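Putative oxidoreductase (Staphylococcus aureus subsp. aureus, PDB 3IV4) probably acts as a thiol-disulfide oxidoreductase with a thioredoxin fold, related to the monothiol bacilliredoxin BrxC. Local coordinates at residues Y26-K31 / A85-N90; K79-Q84 / N96-D101. All coordinates share one frame; numbering follows the deposited sequence.

In the fold
Interaction 1 is strand pairing within the mixed sheet; interaction 2, its centre about 12 Å away, joins the loop before strand 84-89 to the last part of strand 92-98 and the turn after it. Along the chain the segments alternate: 26-31, then 79-84, which runs straight into 85-90, and last 96-101. Strand 84-89 pairs with central strand 26-32 and with edge strand 92-98, and the Gln84-Asp98 bridge belongs to the latter pairing. Two probable backbone hydrogen bonds join the contacts, Lys31 N to Gln84 O and Ala85 N to Arg97 O, each 2.8 Å. Interaction 1 forms part of the buried core, while interaction 2 fixes the cis-proline loop, near which thioredoxin-fold proteins usually place their reactive thiol.

Interaction 1: residues Y26-K31 / A85-N90; sequences YVFVLK and AFYFVN
Phe28 and Tyr87, a non-hydrogen-bonded antiparallel pair, lay their rings over one another in an offset stack, with centroids 4.1 Å apart and planes only 17° from parallel. Tyr87 CD1 sits above the centre of the Phe28 ring, whereas Phe28 CZ meets the Tyr87 face toward its rim. Different first torsions bring the two rings over one another: Tyr87 CG lies anti to the backbone N (chi1 -176°), Phe28 CG anti to the carbonyl carbon (chi1 -76°). Phe49 meets Phe28 edge-to-face. Farther along this face, Val89 and Tyr26 run side by side, pointing the same way; Val89 CG2 lies at the ring edge, in plane, and Val89 CG1 is 3.6 Å from Tyr26 CE1. At the other end the small Ala85 receives Leu30, whose CD1 reaches Ala85 CB.

Val27, Val29, Phe86 and Phe88 line the reverse face, where beta-branched and aromatic residues suit a strand buried under helices. Val29 CG2 approaches Phe88 CE2 diagonally at 4.1 Å, and helix 66-76 packs on both phenylalanines. Between the faces, paired backbone bonds link Val27 with Phe88 and Val29 with Phe86; the one from Phe88 N to Val27 O is 2.7 Å long and almost straight. Apolar side chains on both faces of antiparallel central strands, with helices against them, are the core of the thioredoxin fold.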
loop_
_atom_site.group_PDB
_atom_site.type_symbol
_atom_site.label_atom_id
_atom_site.label_comp_id
_atom_site.label_asym_id
_atom_site.label_seq_id
_atom_site.Cartn_x
_atom_site.Cartn_y
_atom_site.Cartn_z
ATOM N N TYR A 26 -9.476 -3.801 -7.802
ATOM C CA TYR A 26 -8.252 -4.366 -7.235
ATOM C C TYR A 26 -7.317 -3.242 -6.856
ATOM O O TYR A 26 -6.868 -2.491 -7.728
ATOM C CB TYR A 26 -7.572 -5.236 -8.298
ATOM C CG TYR A 26 -8.345 -6.481 -8.644
ATOM C CD1 TYR A 26 -8.672 -7.392 -7.645
ATOM C CD2 TYR A 26 -8.739 -6.757 -9.950
ATOM C CE1 TYR A 26 -9.365 -8.535 -7.912
ATOM C CE2 TYR A 26 -9.452 -7.942 -10.238
ATOM C CZ TYR A 26 -9.755 -8.814 -9.193
ATOM O OH TYR A 26 -10.452 -9.990 -9.380
ATOM N N VAL A 27 -7.013 -3.126 -5.559
ATOM C CA VAL A 27 -6.240 -1.992 -5.020
ATOM C C VAL A 27 -5.183 -2.433 -4.008
ATOM O O VAL A 27 -5.517 -3.080 -3.012
ATOM C CB VAL A 27 -7.183 -0.993 -4.303
ATOM C CG1 VAL A 27 -6.395 0.084 -3.559
ATOM C CG2 VAL A 27 -8.129 -0.354 -5.283
ATOM N N PHE A 28 -3.916 -2.078 -4.247
ATOM C CA PHE A 28 -2.884 -2.255 -3.240
ATOM C C PHE A 28 -2.623 -0.914 -2.584
ATOM O O PHE A 28 -2.587 0.113 -3.269
ATOM C CB PHE A 28 -1.578 -2.754 -3.880
ATOM C CG PHE A 28 -1.588 -4.212 -4.253
ATOM C CD1 PHE A 28 -1.215 -5.183 -3.323
ATOM C CD2 PHE A 28 -1.940 -4.615 -5.543
ATOM C CE1 PHE A 28 -1.194 -6.553 -3.664
ATOM C CE2 PHE A 28 -1.932 -5.982 -5.893
ATOM C CZ PHE A 28 -1.547 -6.941 -4.954
ATOM N N VAL A 29 -2.430 -0.934 -1.268
ATOM C CA VAL A 29 -2.154 0.270 -0.472
ATOM C C VAL A 29 -0.964 -0.020 0.446
ATOM O O VAL A 29 -0.959 -1.036 1.147
ATOM C CB VAL A 29 -3.373 0.666 0.403
ATOM C CG1 VAL A 29 -3.052 1.900 1.252
ATOM C CG2 VAL A 29 -4.602 0.927 -0.481
ATOM N N LEU A 30 0.014 0.882 0.463
ATOM C CA LEU A 30 1.201 0.729 1.284
ATOM C C LEU A 30 1.291 1.824 2.340
ATOM O O LEU A 30 1.275 3.000 1.996
ATOM C CB LEU A 30 2.440 0.816 0.388
ATOM C CG LEU A 30 3.795 0.794 1.081
ATOM C CD1 LEU A 30 4.085 -0.575 1.689
ATOM C CD2 LEU A 30 4.909 1.248 0.138
ATOM N N LYS A 31 1.423 1.427 3.601
ATOM C CA LYS A 31 1.848 2.332 4.659
ATOM C C LYS A 31 3.367 2.450 4.601
ATOM O O LYS A 31 4.078 1.441 4.715
ATOM C CB LYS A 31 1.445 1.801 6.038
ATOM C CG LYS A 31 -0.036 1.751 6.301
ATOM C CD LYS A 31 -0.259 1.457 7.788
ATOM C CE LYS A 31 -1.741 1.473 8.158
ATOM N NZ LYS A 31 -1.885 1.360 9.654
ATOM N N ALA A 85 1.660 -3.497 3.809
ATOM C CA ALA A 85 0.948 -3.436 2.541
ATOM C C ALA A 85 -0.338 -4.225 2.635
ATOM O O ALA A 85 -0.394 -5.242 3.336
ATOM C CB ALA A 85 1.830 -3.975 1.405
ATOM N N PHE A 86 -1.360 -3.737 1.937
ATOM C CA PHE A 86 -2.688 -4.339 1.952
ATOM C C PHE A 86 -3.168 -4.491 0.520
ATOM O O PHE A 86 -2.836 -3.688 -0.343
ATOM C CB PHE A 86 -3.680 -3.397 2.643
ATOM C CG PHE A 86 -3.441 -3.223 4.094
ATOM C CD1 PHE A 86 -4.048 -4.084 5.008
ATOM C CD2 PHE A 86 -2.597 -2.208 4.575
ATOM C CE1 PHE A 86 -3.828 -3.939 6.378
ATOM C CE2 PHE A 86 -2.382 -2.061 5.932
ATOM C CZ PHE A 86 -2.994 -2.930 6.832
ATOM N N TYR A 87 -3.973 -5.520 0.302
ATOM C CA TYR A 87 -4.624 -5.746 -0.983
ATOM C C TYR A 87 -6.115 -5.800 -0.753
ATOM O O TYR A 87 -6.602 -6.615 0.057
ATOM C CB TYR A 87 -4.135 -7.049 -1.597
ATOM C CG TYR A 87 -4.655 -7.371 -2.986
ATOM C CD1 TYR A 87 -4.731 -6.395 -3.986
ATOM C CD2 TYR A 87 -5.035 -8.671 -3.300
ATOM C CE1 TYR A 87 -5.195 -6.717 -5.279
ATOM C CE2 TYR A 87 -5.487 -9.006 -4.579
ATOM C CZ TYR A 87 -5.568 -8.026 -5.561
ATOM O OH TYR A 87 -6.025 -8.383 -6.831
ATOM N N PHE A 88 -6.820 -4.908 -1.446
ATOM C CA PHE A 88 -8.291 -4.830 -1.398
ATOM C C PHE A 88 -8.923 -5.282 -2.699
ATOM O O PHE A 88 -8.524 -4.853 -3.783
ATOM C CB PHE A 88 -8.761 -3.398 -1.094
ATOM C CG PHE A 88 -8.328 -2.900 0.245
ATOM C CD1 PHE A 88 -9.141 -3.069 1.368
ATOM C CD2 PHE A 88 -7.075 -2.301 0.403
ATOM C CE1 PHE A 88 -8.719 -2.622 2.630
ATOM C CE2 PHE A 88 -6.648 -1.851 1.662
ATOM C CZ PHE A 88 -7.459 -2.004 2.769
ATOM N N VAL A 89 -9.897 -6.176 -2.568
ATOM C CA VAL A 89 -10.645 -6.664 -3.722
ATOM C C VAL A 89 -12.095 -6.277 -3.479
ATOM O O VAL A 89 -12.684 -6.685 -2.491
ATOM C CB VAL A 89 -10.506 -8.196 -3.895
ATOM C CG1 VAL A 89 -11.439 -8.693 -4.996
ATOM C CG2 VAL A 89 -9.058 -8.567 -4.201
ATOM N N ASN A 90 -12.660 -5.468 -4.382
ATOM C CA ASN A 90 -13.998 -4.892 -4.178
ATOM C C ASN A 90 -14.200 -4.304 -2.777
ATOM O O ASN A 90 -15.238 -4.523 -2.131
ATOM C CB ASN A 90 -15.077 -5.937 -4.457
ATOM C CG ASN A 90 -15.205 -6.264 -5.924
ATOM O OD1 ASN A 90 -14.870 -7.362 -6.356
ATOM N ND2 ASN A 90 -15.689 -5.312 -6.692
#

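Interaction 2: residues K79-Q84 / N96-D101; sequences KHESPQ and NRDHGD
The cis-proline loop, a hallmark of the thioredoxin fold, meets strand 92-98 and the turn that follows, with Pro83 in contact with His99. The peptide bond before Pro83 is cis, and just beyond it Pro83 O accepts a hydrogen bond of 3.0 Å from His99 N. The proline ring lies across the histidine at about a right angle, Pro83 CG resting 3.8 Å from His99 CA. It also touches Ile38, Ser39 and Ala42 of helix 37-53, so a compact, rigid residue fits between helix 37-53 and His99.

The imidazole turns back over the loop, one face above the Ser82 carbonyl carbon. Two carboxylate oxygens lie at its edge, in the ring plane: Asp98 OD1 takes a hydrogen bond from His99 ND1 (2.8 Å, 178° at the hydrogen), and Glu81 OE1 stands 3.3 Å from His99 CE1. Asp98 OD1 is met on its anti side, 31° out of the carboxylate plane. With CG wedged between backbone N and carbonyl carbon (chi1 57°), the aspartate reaches the ring of the next residue, while its CB packs against Glu81 CB at 3.9 Å.

Gln84, paired with Asp98 in the sheet, reaches back across the loop with an extended chain. Its amide holds Lys79 and Glu81, one on each polar atom: NE2 donates to Lys79 O at 3.1 Å, and OE1 accepts a weak bond from Glu81 N. A water accepts from Gln84 NE2 and donates to Asn96 OD1 and Asp98 OD2.

Asp98 thus has a donor on each oxygen, which probably eases its repulsion from the Glu81 carboxylate; Glu81 OE2 and Asp98 OD2 are 5.0 Å apart. The straight, in-plane bond from His99 ND1 to Asp98 OD1 probably helps to set the rotation of the imidazole beside the cis-proline.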
loop_
_atom_site.group_PDB
_atom_site.type_symbol
_atom_site.label_atom_id
_atom_site.label_comp_id
_atom_site.label_asym_id
_atom_site.label_seq_id
_atom_site.Cartn_x
_atom_site.Cartn_y
_atom_site.Cartn_z
ATOM N N LYS A 79 -3.315 -4.586 13.295
ATOM C CA LYS A 79 -2.606 -3.555 14.047
ATOM C C LYS A 79 -1.500 -2.933 13.206
ATOM O O LYS A 79 -0.881 -3.579 12.353
ATOM C CB LYS A 79 -2.082 -4.069 15.389
ATOM C CG LYS A 79 -3.189 -4.394 16.412
ATOM C CD LYS A 79 -3.864 -3.168 17.021
ATOM C CE LYS A 79 -5.168 -3.550 17.702
ATOM N NZ LYS A 79 -6.199 -3.941 16.675
ATOM N N HIS A 80 -1.309 -1.649 13.441
ATOM C CA HIS A 80 -0.410 -0.860 12.638
ATOM C C HIS A 80 1.035 -1.373 12.619
ATOM O O HIS A 80 1.606 -1.686 13.663
ATOM C CB HIS A 80 -0.420 0.580 13.132
ATOM C CG HIS A 80 0.628 1.412 12.480
ATOM N ND1 HIS A 80 0.493 1.865 11.188
ATOM C CD2 HIS A 80 1.853 1.809 12.899
ATOM C CE1 HIS A 80 1.574 2.544 10.849
ATOM N NE2 HIS A 80 2.417 2.519 11.866
ATOM N N GLU A 81 1.626 -1.437 11.424
ATOM C CA GLU A 81 3.073 -1.617 11.257
ATOM C C GLU A 81 3.486 -0.673 10.157
ATOM O O GLU A 81 2.652 -0.208 9.376
ATOM C CB GLU A 81 3.451 -3.037 10.814
ATOM C CG GLU A 81 2.961 -4.154 11.719
ATOM C CD GLU A 81 3.785 -4.329 12.979
ATOM O OE1 GLU A 81 4.836 -3.665 13.152
ATOM O OE2 GLU A 81 3.361 -5.162 13.803
ATOM N N SER A 82 4.789 -0.426 10.068
ATOM C CA SER A 82 5.325 0.256 8.905
ATOM C C SER A 82 6.698 -0.321 8.564
ATOM O O SER A 82 7.545 -0.484 9.449
ATOM C CB SER A 82 5.374 1.761 9.118
ATOM O OG SER A 82 5.639 2.398 7.887
ATOM N N PRO A 83 6.921 -0.672 7.291
ATOM C CA PRO A 83 5.989 -0.605 6.175
ATOM C C PRO A 83 4.952 -1.725 6.281
ATOM O O PRO A 83 5.230 -2.774 6.846
ATOM C CB PRO A 83 6.893 -0.835 4.966
ATOM C CG PRO A 83 7.965 -1.725 5.471
ATOM C CD PRO A 83 8.210 -1.270 6.889
ATOM N N GLN A 84 3.787 -1.516 5.680
ATOM C CA GLN A 84 2.711 -2.500 5.750
ATOM C C GLN A 84 1.895 -2.382 4.489
ATOM O O GLN A 84 1.464 -1.290 4.133
ATOM C CB GLN A 84 1.855 -2.231 6.982
ATOM C CG GLN A 84 0.805 -3.285 7.251
ATOM C CD GLN A 84 0.117 -3.021 8.598
ATOM O OE1 GLN A 84 -0.317 -1.895 8.874
ATOM N NE2 GLN A 84 0.057 -4.047 9.451
ATOM N N ASN A 96 -2.467 -9.008 3.663
ATOM C CA ASN A 96 -1.538 -7.974 4.115
ATOM C C ASN A 96 -0.179 -8.612 4.429
ATOM O O ASN A 96 -0.102 -9.814 4.725
ATOM C CB ASN A 96 -2.090 -7.239 5.339
ATOM C CG ASN A 96 -2.087 -8.091 6.590
ATOM O OD1 ASN A 96 -1.078 -8.191 7.273
ATOM N ND2 ASN A 96 -3.228 -8.701 6.903
ATOM N N ARG A 97 0.869 -7.795 4.375
ATOM C CA ARG A 97 2.199 -8.190 4.818
ATOM C C ARG A 97 2.894 -6.969 5.357
ATOM O O ARG A 97 2.519 -5.831 5.033
ATOM C CB ARG A 97 3.047 -8.777 3.675
ATOM C CG ARG A 97 2.690 -10.186 3.224
ATOM C CD ARG A 97 2.783 -11.240 4.327
ATOM N NE ARG A 97 2.625 -12.591 3.787
ATOM C CZ ARG A 97 1.450 -13.169 3.520
ATOM N NH1 ARG A 97 0.310 -12.528 3.771
ATOM N NH2 ARG A 97 1.417 -14.400 3.010
ATOM N N ASP A 98 3.932 -7.184 6.155
ATOM C CA ASP A 98 4.674 -6.043 6.666
ATOM C C ASP A 98 6.166 -6.300 6.610
ATOM O O ASP A 98 6.604 -7.434 6.383
ATOM C CB ASP A 98 4.228 -5.675 8.089
ATOM C CG ASP A 98 4.368 -6.828 9.048
ATOM O OD1 ASP A 98 5.509 -7.123 9.471
ATOM O OD2 ASP A 98 3.330 -7.441 9.405
ATOM N N HIS A 99 6.931 -5.220 6.785
ATOM C CA HIS A 99 8.403 -5.276 6.770
ATOM C C HIS A 99 8.941 -6.011 5.558
ATOM O O HIS A 99 8.434 -5.810 4.449
ATOM C CB HIS A 99 8.949 -5.793 8.112
ATOM C CG HIS A 99 8.540 -4.946 9.275
ATOM N ND1 HIS A 99 7.364 -5.146 9.960
ATOM C CD2 HIS A 99 9.145 -3.887 9.869
ATOM C CE1 HIS A 99 7.245 -4.230 10.906
ATOM N NE2 HIS A 99 8.321 -3.463 10.881
ATOM N N GLY A 100 9.951 -6.860 5.741
ATOM C CA GLY A 100 10.551 -7.564 4.614
ATOM C C GLY A 100 9.687 -8.553 3.858
ATOM O O GLY A 100 10.069 -9.012 2.783
ATOM N N ASP A 101 8.519 -8.881 4.410
ATOM C CA ASP A 101 7.567 -9.736 3.698
ATOM C C ASP A 101 6.849 -9.021 2.564
ATOM O O ASP A 101 6.099 -9.655 1.816
ATOM C CB ASP A 101 6.503 -10.281 4.641
ATOM C CG ASP A 101 6.929 -11.534 5.378
ATOM O OD1 ASP A 101 7.929 -12.205 5.007
ATOM O OD2 ASP A 101 6.213 -11.859 6.343
HETATM O O HOH W 1 0.877 -6.678 8.358
#